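Local coordinates for ferritin, putative (Archaeoglobus fulgidus, PDB 5LS9), which probably oxidises and stores iron inside a hollow shell of 24 subunits, here a humanized version made as a tool for cell-targeted delivery, at residues 24-38 / 78-92. The protein carries 10 engineered substitutions. Sequence-based numbering, arbitrary orientation.
Sequences YLYLSMASYFDSIGL and PDSEWESPLAAFEHV. Engineered in segment 78-92: Asp79 (natural residue Pro), Glu83 (natural residue Asp).
In this ferritin's four-helix bundle, the end of helix 6-35 packs antiparallel (173°) against the start of helix 85-112, and the connection leading into the latter lays Trp82 against Met29 and Tyr32. Met29 runs over the indole, its CG 3.5 Å from Trp82 CH2 and its sulfur obliquely above, a Met-aromatic contact; on its side away from the indole, Met29 SD touches Val92 CG2. The edge of Trp82 points at the phenol face of Tyr32, planes 66° apart, with Trp82 CE3 3.9 Å from Tyr32 CG. With CG anti to the backbone N (chi1 165°), the phenol reaches along the connection until Tyr32 OH lies 3.0 Å from Trp82 O. Replacing Tyr32 by an alanine would probably strip the indole edge and Trp82 CB of the face they pack on, and let the indole turn more easily. Phe33 CE1 abuts Pro85 CB at 3.7 Å. At the other end Pro78 rests on Tyr24 and Ser28, and Ser28 OG donates to the backbone O of the engineered Asp79 (2.9 Å). Glu81 salt-bridges Arg69 of the second subunit. Mostly apolar and aromatic packing, plus one hydrogen bond, holds the connection to helix 6-35, with charge facing the second subunit.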
ATOM      1  N   TYR F  24     -46.271 -31.732   8.140  1.00 59.54           N
ATOM      2  CA  TYR F  24     -46.486 -33.122   7.782  1.00 62.44           C
ATOM      3  C   TYR F  24     -47.210 -33.247   6.421  1.00 62.56           C
ATOM      4  O   TYR F  24     -46.928 -34.159   5.644  1.00 65.84           O
ATOM      5  CB  TYR F  24     -47.249 -33.841   8.907  1.00 66.67           C
ATOM      6  CG  TYR F  24     -46.934 -35.320   9.043  1.00 73.71           C
ATOM      7  CD1 TYR F  24     -45.615 -35.772   9.142  1.00 75.73           C
ATOM      8  CD2 TYR F  24     -47.952 -36.268   9.087  1.00 77.77           C
ATOM      9  CE1 TYR F  24     -45.323 -37.122   9.259  1.00 77.43           C
ATOM     10  CE2 TYR F  24     -47.667 -37.623   9.206  1.00 81.25           C
ATOM     11  CZ  TYR F  24     -46.354 -38.045   9.294  1.00 80.86           C
ATOM     12  OH  TYR F  24     -46.079 -39.392   9.413  1.00 82.87           O
ATOM     13  N   LEU F  25     -48.118 -32.319   6.121  1.00 61.35           N
ATOM     14  CA  LEU F  25     -48.811 -32.311   4.826  1.00 59.74           C
ATOM     15  C   LEU F  25     -47.841 -32.076   3.673  1.00 61.99           C
ATOM     16  O   LEU F  25     -47.856 -32.819   2.685  1.00 63.28           O
ATOM     17  CB  LEU F  25     -49.914 -31.241   4.800  1.00 59.09           C
ATOM     18  CG  LEU F  25     -50.735 -31.048   3.513  1.00 58.69           C
ATOM     19  CD1 LEU F  25     -51.618 -32.257   3.240  1.00 58.50           C
ATOM     20  CD2 LEU F  25     -51.582 -29.786   3.583  1.00 58.55           C
ATOM     21  N   TYR F  26     -47.005 -31.045   3.797  1.00 62.08           N
ATOM     22  CA  TYR F  26     -46.093 -30.669   2.712  1.00 62.04           C
ATOM     23  C   TYR F  26     -45.012 -31.719   2.513  1.00 61.82           C
ATOM     24  O   TYR F  26     -44.559 -31.934   1.392  1.00 61.48           O
ATOM     25  CB  TYR F  26     -45.478 -29.285   2.951  1.00 61.21           C
ATOM     26  CG  TYR F  26     -46.509 -28.175   3.030  1.00 57.00           C
ATOM     27  CD1 TYR F  26     -47.413 -27.966   2.002  1.00 56.09           C
ATOM     28  CD2 TYR F  26     -46.569 -27.334   4.127  1.00 55.07           C
ATOM     29  CE1 TYR F  26     -48.351 -26.958   2.076  1.00 55.61           C
ATOM     30  CE2 TYR F  26     -47.499 -26.323   4.204  1.00 53.68           C
ATOM     31  CZ  TYR F  26     -48.383 -26.144   3.178  1.00 54.02           C
ATOM     32  OH  TYR F  26     -49.303 -25.143   3.269  1.00 56.80           O
ATOM     33  N   LEU F  27     -44.627 -32.392   3.595  1.00 63.98           N
ATOM     34  CA  LEU F  27     -43.764 -33.560   3.483  1.00 64.97           C
ATOM     35  C   LEU F  27     -44.424 -34.604   2.578  1.00 67.71           C
ATOM     36  O   LEU F  27     -43.801 -35.086   1.633  1.00 69.00           O
ATOM     37  CB  LEU F  27     -43.454 -34.158   4.858  1.00 61.91           C
ATOM     38  CG  LEU F  27     -42.552 -35.397   4.865  1.00 61.64           C
ATOM     39  CD1 LEU F  27     -41.301 -35.192   4.016  1.00 62.57           C
ATOM     40  CD2 LEU F  27     -42.170 -35.764   6.290  1.00 61.39           C
ATOM     41  N   SER F  28     -45.691 -34.920   2.854  1.00 68.26           N
ATOM     42  CA  SER F  28     -46.454 -35.883   2.044  1.00 70.64           C
ATOM     43  C   SER F  28     -46.615 -35.473   0.576  1.00 72.13           C
ATOM     44  O   SER F  28     -46.764 -36.337  -0.293  1.00 73.87           O
ATOM     45  CB  SER F  28     -47.841 -36.134   2.652  1.00 71.92           C
ATOM     46  OG  SER F  28     -48.554 -37.122   1.917  1.00 71.69           O
ATOM     47  N   MET F  29     -46.618 -34.172   0.293  1.00 74.00           N
ATOM     48  CA  MET F  29     -46.641 -33.703  -1.096  1.00 75.78           C
ATOM     49  C   MET F  29     -45.289 -33.949  -1.772  1.00 80.55           C
ATOM     50  O   MET F  29     -45.240 -34.357  -2.936  1.00 80.89           O
ATOM     51  CB  MET F  29     -47.040 -32.229  -1.184  1.00 73.91           C
ATOM     52  CG  MET F  29     -48.535 -32.007  -1.042  1.00 73.04           C
ATOM     53  SD  MET F  29     -48.967 -30.307  -0.646  1.00 73.61           S
ATOM     54  CE  MET F  29     -50.750 -30.418  -0.603  1.00 72.46           C
ATOM     55  N   ALA F  30     -44.198 -33.728  -1.034  1.00 85.12           N
ATOM     56  CA  ALA F  30     -42.844 -34.003  -1.541  1.00 85.00           C
ATOM     57  C   ALA F  30     -42.712 -35.450  -2.014  1.00 85.15           C
ATOM     58  O   ALA F  30     -42.147 -35.713  -3.073  1.00 88.88           O
ATOM     59  CB  ALA F  30     -41.797 -33.702  -0.475  1.00 84.66           C
ATOM     60  N   SER F  31     -43.246 -36.377  -1.223  1.00 83.82           N
ATOM     61  CA  SER F  31     -43.263 -37.786  -1.589  1.00 82.63           C
ATOM     62  C   SER F  31     -44.106 -38.009  -2.842  1.00 80.05           C
ATOM     63  O   SER F  31     -43.709 -38.759  -3.739  1.00 78.97           O
ATOM     64  CB  SER F  31     -43.815 -38.617  -0.434  1.00 84.50           C
ATOM     65  OG  SER F  31     -45.156 -38.265  -0.166  1.00 83.38           O
ATOM     66  N   TYR F  32     -45.267 -37.356  -2.892  1.00 76.43           N
ATOM     67  CA  TYR F  32     -46.155 -37.444  -4.051  1.00 77.92           C
ATOM     68  C   TYR F  32     -45.415 -37.029  -5.327  1.00 76.89           C
ATOM     69  O   TYR F  32     -45.397 -37.775  -6.313  1.00 76.03           O
ATOM     70  CB  TYR F  32     -47.423 -36.603  -3.830  1.00 81.38           C
ATOM     71  CG  TYR F  32     -48.231 -36.333  -5.085  1.00 87.64           C
ATOM     72  CD1 TYR F  32     -48.936 -37.352  -5.723  1.00 91.64           C
ATOM     73  CD2 TYR F  32     -48.291 -35.055  -5.633  1.00 89.73           C
ATOM     74  CE1 TYR F  32     -49.671 -37.104  -6.876  1.00 92.90           C
ATOM     75  CE2 TYR F  32     -49.023 -34.800  -6.782  1.00 91.61           C
ATOM     76  CZ  TYR F  32     -49.709 -35.822  -7.399  1.00 93.04           C
ATOM     77  OH  TYR F  32     -50.427 -35.551  -8.534  1.00 96.38           O
ATOM     78  N   PHE F  33     -44.784 -35.855  -5.285  1.00 74.32           N
ATOM     79  CA  PHE F  33     -44.049 -35.316  -6.438  1.00 68.90           C
ATOM     80  C   PHE F  33     -42.799 -36.130  -6.760  1.00 68.35           C
ATOM     81  O   PHE F  33     -42.357 -36.160  -7.915  1.00 61.89           O
ATOM     82  CB  PHE F  33     -43.669 -33.847  -6.202  1.00 67.46           C
ATOM     83  CG  PHE F  33     -44.816 -32.888  -6.360  1.00 65.51           C
ATOM     84  CD1 PHE F  33     -45.290 -32.562  -7.620  1.00 65.78           C
ATOM     85  CD2 PHE F  33     -45.410 -32.297  -5.257  1.00 65.12           C
ATOM     86  CE1 PHE F  33     -46.342 -31.674  -7.775  1.00 64.20           C
ATOM     87  CE2 PHE F  33     -46.465 -31.414  -5.403  1.00 64.88           C
ATOM     88  CZ  PHE F  33     -46.933 -31.101  -6.664  1.00 64.17           C
ATOM     89  N   ASP F  34     -42.236 -36.772  -5.732  1.00 72.99           N
ATOM     90  CA  ASP F  34     -41.062 -37.658  -5.878  1.00 78.90           C
ATOM     91  C   ASP F  34     -41.339 -38.908  -6.727  1.00 79.82           C
ATOM     92  O   ASP F  34     -40.507 -39.289  -7.567  1.00 70.97           O
ATOM     93  CB  ASP F  34     -40.526 -38.105  -4.498  1.00 80.22           C
ATOM     94  CG  ASP F  34     -39.254 -37.375  -4.085  1.00 81.57           C
ATOM     95  OD1 ASP F  34     -38.419 -37.070  -4.967  1.00 81.81           O
ATOM     96  OD2 ASP F  34     -39.076 -37.125  -2.871  1.00 80.13           O
ATOM     97  N   SER F  35     -42.498 -39.536  -6.492  1.00 81.78           N
ATOM     98  CA  SER F  35     -42.883 -40.761  -7.202  1.00 81.93           C
ATOM     99  C   SER F  35     -43.134 -40.497  -8.691  1.00 86.10           C
ATOM    100  O   SER F  35     -42.754 -41.314  -9.531  1.00 90.78           O
ATOM    101  CB  SER F  35     -44.120 -41.397  -6.567  1.00 77.92           C
ATOM    102  OG  SER F  35     -45.299 -40.769  -7.026  1.00 78.31           O
ATOM    103  N   ILE F  36     -43.759 -39.361  -9.014  1.00 86.40           N
ATOM    104  CA  ILE F  36     -44.013 -38.980 -10.418  1.00 85.16           C
ATOM    105  C   ILE F  36     -42.848 -38.228 -11.108  1.00 83.32           C
ATOM    106  O   ILE F  36     -43.025 -37.660 -12.181  1.00 83.87           O
ATOM    107  CB  ILE F  36     -45.350 -38.201 -10.575  1.00 86.68           C
ATOM    108  CG1 ILE F  36     -45.328 -36.850  -9.836  1.00 87.18           C
ATOM    109  CG2 ILE F  36     -46.515 -39.066 -10.097  1.00 86.61           C
ATOM    110  CD1 ILE F  36     -46.501 -35.943 -10.170  1.00 86.12           C
ATOM    111  N   GLY F  37     -41.665 -38.227 -10.497  1.00 84.41           N
ATOM    112  CA  GLY F  37     -40.442 -37.767 -11.159  1.00 83.80           C
ATOM    113  C   GLY F  37     -40.177 -36.271 -11.196  1.00 86.33           C
ATOM    114  O   GLY F  37     -39.290 -35.833 -11.923  1.00 87.14           O
ATOM    115  N   LEU F  38     -40.917 -35.483 -10.412  1.00 86.39           N
ATOM    116  CA  LEU F  38     -40.737 -34.022 -10.401  1.00 86.75           C
ATOM    117  C   LEU F  38     -39.821 -33.563  -9.267  1.00 89.40           C
ATOM    118  O   LEU F  38     -40.274 -33.379  -8.135  1.00 91.22           O
ATOM    119  CB  LEU F  38     -42.090 -33.305 -10.296  1.00 83.55           C
ATOM    120  CG  LEU F  38     -42.933 -33.254 -11.572  1.00 80.89           C
ATOM    121  CD1 LEU F  38     -44.337 -32.758 -11.260  1.00 79.81           C
ATOM    122  CD2 LEU F  38     -42.284 -32.382 -12.640  1.00 78.42           C
ATOM    123  N   PRO F  78     -51.889 -37.520   6.738  1.00 98.73           N
ATOM    124  CA  PRO F  78     -52.213 -36.608   5.648  1.00 98.64           C
ATOM    125  C   PRO F  78     -52.738 -37.332   4.407  1.00 91.69           C
ATOM    126  O   PRO F  78     -52.672 -38.562   4.326  1.00 88.63           O
ATOM    127  CB  PRO F  78     -50.868 -35.946   5.349  1.00101.70           C
ATOM    128  CG  PRO F  78     -49.862 -37.004   5.668  1.00101.65           C
ATOM    129  CD  PRO F  78     -50.446 -37.824   6.790  1.00 98.83           C
ATOM    130  N   ASP F  79     -53.248 -36.560   3.452  1.00 83.64           N
ATOM    131  CA  ASP F  79     -53.662 -37.107   2.170  1.00 77.44           C
ATOM    132  C   ASP F  79     -52.436 -37.623   1.437  1.00 72.97           C
ATOM    133  O   ASP F  79     -51.410 -36.952   1.344  1.00 64.77           O
ATOM    134  CB  ASP F  79     -54.380 -36.060   1.326  1.00 78.18           C
ATOM    135  CG  ASP F  79     -55.628 -35.537   1.996  1.00 80.86           C
ATOM    136  OD1 ASP F  79     -55.967 -36.037   3.088  1.00 82.94           O
ATOM    137  OD2 ASP F  79     -56.268 -34.623   1.441  1.00 83.39           O
ATOM    138  N   SER F  80     -52.554 -38.842   0.934  1.00 73.85           N
ATOM    139  CA  SER F  80     -51.448 -39.509   0.267  1.00 69.95           C
ATOM    140  C   SER F  80     -51.443 -39.186  -1.228  1.00 67.54           C
ATOM    141  O   SER F  80     -50.371 -39.097  -1.840  1.00 68.77           O
ATOM    142  CB  SER F  80     -51.540 -41.022   0.511  1.00 68.98           C
ATOM    143  OG  SER F  80     -52.109 -41.303   1.791  1.00 65.85           O
ATOM    144  N   GLU F  81     -52.634 -38.974  -1.801  1.00 64.27           N
ATOM    145  CA  GLU F  81     -52.786 -38.809  -3.252  1.00 63.24           C
ATOM    146  C   GLU F  81     -53.480 -37.529  -3.725  1.00 63.91           C
ATOM    147  O   GLU F  81     -54.220 -36.879  -2.980  1.00 60.23           O
ATOM    148  CB  GLU F  81     -53.522 -40.022  -3.834  1.00 61.57           C
ATOM    149  CG  GLU F  81     -52.655 -41.269  -3.911  1.00 62.03           C
ATOM    150  CD  GLU F  81     -51.352 -41.016  -4.649  1.00 60.01           C
ATOM    151  OE1 GLU F  81     -51.398 -40.304  -5.681  1.00 57.87           O
ATOM    152  OE2 GLU F  81     -50.296 -41.514  -4.182  1.00 55.09           O
ATOM    153  N   TRP F  82     -53.215 -37.200  -4.991  1.00 67.46           N
ATOM    154  CA  TRP F  82     -53.785 -36.043  -5.677  1.00 69.40           C
ATOM    155  C   TRP F  82     -53.861 -36.305  -7.186  1.00 68.22           C
ATOM    156  O   TRP F  82     -53.000 -36.975  -7.755  1.00 64.38           O
ATOM    157  CB  TRP F  82     -52.952 -34.780  -5.408  1.00 71.14           C
ATOM    158  CG  TRP F  82     -53.111 -34.222  -4.014  1.00 74.29           C
ATOM    159  CD1 TRP F  82     -54.122 -33.417  -3.553  1.00 74.79           C
ATOM    160  CD2 TRP F  82     -52.236 -34.440  -2.900  1.00 75.37           C
ATOM    161  NE1 TRP F  82     -53.927 -33.126  -2.222  1.00 73.18           N
ATOM    162  CE2 TRP F  82     -52.776 -33.741  -1.800  1.00 73.63           C
ATOM    163  CE3 TRP F  82     -51.050 -35.166  -2.726  1.00 74.43           C
ATOM    164  CZ2 TRP F  82     -52.168 -33.741  -0.550  1.00 72.79           C
ATOM    165  CZ3 TRP F  82     -50.451 -35.164  -1.484  1.00 72.77           C
ATOM    166  CH2 TRP F  82     -51.008 -34.455  -0.413  1.00 72.06           C
ATOM    167  N   GLU F  83     -54.898 -35.764  -7.819  1.00 71.46           N
ATOM    168  CA  GLU F  83     -55.130 -35.935  -9.254  1.00 73.62           C
ATOM    169  C   GLU F  83     -53.947 -35.477 -10.093  1.00 71.84           C
ATOM    170  O   GLU F  83     -53.555 -36.160 -11.040  1.00 73.53           O
ATOM    171  CB  GLU F  83     -56.364 -35.135  -9.689  1.00 76.75           C
ATOM    172  CG  GLU F  83     -57.693 -35.711  -9.227  1.00 78.86           C
ATOM    173  CD  GLU F  83     -58.262 -36.739 -10.194  1.00 79.26           C
ATOM    174  OE1 GLU F  83     -58.621 -36.371 -11.338  1.00 79.35           O
ATOM    175  OE2 GLU F  83     -58.362 -37.917  -9.799  1.00 76.11           O
ATOM    176  N   SER F  84     -53.398 -34.315  -9.738  1.00 71.88           N
ATOM    177  CA  SER F  84     -52.388 -33.630 -10.549  1.00 71.21           C
ATOM    178  C   SER F  84     -51.590 -32.590  -9.750  1.00 71.06           C
ATOM    179  O   SER F  84     -52.067 -32.074  -8.732  1.00 60.01           O
ATOM    180  CB  SER F  84     -53.068 -32.912 -11.716  1.00 71.25           C
ATOM    181  OG  SER F  84     -53.994 -31.942 -11.240  1.00 68.07           O
ATOM    182  N   PRO F  85     -50.376 -32.261 -10.229  1.00 75.16           N
ATOM    183  CA  PRO F  85     -49.624 -31.142  -9.664  1.00 77.89           C
ATOM    184  C   PRO F  85     -50.474 -29.873  -9.482  1.00 82.51           C
ATOM    185  O   PRO F  85     -50.279 -29.131  -8.515  1.00 86.31           O
ATOM    186  CB  PRO F  85     -48.527 -30.918 -10.701  1.00 75.62           C
ATOM    187  CG  PRO F  85     -48.267 -32.280 -11.247  1.00 74.75           C
ATOM    188  CD  PRO F  85     -49.608 -32.960 -11.279  1.00 74.47           C
ATOM    189  N   LEU F  86     -51.408 -29.638 -10.404  1.00 82.86           N
ATOM    190  CA  LEU F  86     -52.326 -28.505 -10.316  1.00 81.69           C
ATOM    191  C   LEU F  86     -53.296 -28.635  -9.137  1.00 84.67           C
ATOM    192  O   LEU F  86     -53.421 -27.710  -8.328  1.00 86.04           O
ATOM    193  CB  LEU F  86     -53.094 -28.361 -11.628  1.00 81.26           C
ATOM    194  CG  LEU F  86     -54.186 -27.294 -11.721  1.00 83.96           C
ATOM    195  CD1 LEU F  86     -53.769 -25.939 -11.151  1.00 84.56           C
ATOM    196  CD2 LEU F  86     -54.601 -27.155 -13.177  1.00 84.21           C
ATOM    197  N   ALA F  87     -53.975 -29.780  -9.044  1.00 86.10           N
ATOM    198  CA  ALA F  87     -54.890 -30.058  -7.924  1.00 85.61           C
ATOM    199  C   ALA F  87     -54.152 -30.086  -6.581  1.00 86.65           C
ATOM    200  O   ALA F  87     -54.676 -29.630  -5.561  1.00 82.96           O
ATOM    201  CB  ALA F  87     -55.619 -31.376  -8.147  1.00 84.68           C
ATOM    202  N   ALA F  88     -52.935 -30.627  -6.596  1.00 88.60           N
ATOM    203  CA  ALA F  88     -52.063 -30.628  -5.428  1.00 87.51           C
ATOM    204  C   ALA F  88     -51.896 -29.219  -4.897  1.00 86.63           C
ATOM    205  O   ALA F  88     -52.151 -28.970  -3.723  1.00 91.66           O
ATOM    206  CB  ALA F  88     -50.702 -31.212  -5.781  1.00 87.59           C
ATOM    207  N   PHE F  89     -51.483 -28.301  -5.772  1.00 85.75           N
ATOM    208  CA  PHE F  89     -51.230 -26.908  -5.377  1.00 84.96           C
ATOM    209  C   PHE F  89     -52.491 -26.100  -5.097  1.00 82.73           C
ATOM    210  O   PHE F  89     -52.416 -25.061  -4.450  1.00 81.87           O
ATOM    211  CB  PHE F  89     -50.373 -26.173  -6.416  1.00 85.55           C
ATOM    212  CG  PHE F  89     -48.917 -26.090  -6.050  1.00 87.20           C
ATOM    213  CD1 PHE F  89     -48.509 -25.333  -4.958  1.00 86.80           C
ATOM    214  CD2 PHE F  89     -47.952 -26.759  -6.796  1.00 86.37           C
ATOM    215  CE1 PHE F  89     -47.170 -25.248  -4.615  1.00 86.38           C
ATOM    216  CE2 PHE F  89     -46.612 -26.676  -6.459  1.00 85.47           C
ATOM    217  CZ  PHE F  89     -46.219 -25.919  -5.370  1.00 87.85           C
ATOM    218  N   GLU F  90     -53.639 -26.555  -5.594  1.00 83.19           N
ATOM    219  CA  GLU F  90     -54.917 -25.942  -5.223  1.00 82.86           C
ATOM    220  C   GLU F  90     -55.358 -26.337  -3.813  1.00 81.47           C
ATOM    221  O   GLU F  90     -56.174 -25.640  -3.204  1.00 82.39           O
ATOM    222  CB  GLU F  90     -56.008 -26.271  -6.237  1.00 82.62           C
ATOM    223  CG  GLU F  90     -55.934 -25.401  -7.475  1.00 85.09           C
ATOM    224  CD  GLU F  90     -57.035 -25.706  -8.464  1.00 88.07           C
ATOM    225  OE1 GLU F  90     -57.088 -26.859  -8.939  1.00 90.88           O
ATOM    226  OE2 GLU F  90     -57.836 -24.797  -8.769  1.00 88.24           O
ATOM    227  N   HIS F  91     -54.818 -27.438  -3.294  1.00 78.88           N
ATOM    228  CA  HIS F  91     -55.029 -27.806  -1.892  1.00 78.75           C
ATOM    229  C   HIS F  91     -54.147 -26.971  -0.965  1.00 80.22           C
ATOM    230  O   HIS F  91     -54.576 -26.576   0.126  1.00 79.28           O
ATOM    231  CB  HIS F  91     -54.754 -29.288  -1.661  1.00 76.89           C
ATOM    232  CG  HIS F  91     -55.343 -29.811  -0.390  1.00 78.71           C
ATOM    233  ND1 HIS F  91     -54.600 -29.990   0.757  1.00 81.76           N
ATOM    234  CD2 HIS F  91     -56.608 -30.179  -0.081  1.00 78.86           C
ATOM    235  CE1 HIS F  91     -55.380 -30.458   1.715  1.00 80.92           C
ATOM    236  NE2 HIS F  91     -56.604 -30.582   1.233  1.00 80.60           N
ATOM    237  N   VAL F  92     -52.918 -26.708  -1.407  1.00 78.28           N
ATOM    238  CA  VAL F  92     -51.978 -25.870  -0.658  1.00 78.00           C
ATOM    239  C   VAL F  92     -52.602 -24.498  -0.390  1.00 75.25           C
ATOM    240  O   VAL F  92     -52.594 -24.018   0.743  1.00 76.45           O
ATOM    241  CB  VAL F  92     -50.631 -25.713  -1.416  1.00 79.49           C
ATOM    242  CG1 VAL F  92     -49.734 -24.666  -0.764  1.00 80.57           C
ATOM    243  CG2 VAL F  92     -49.903 -27.047  -1.488  1.00 78.38           C
TER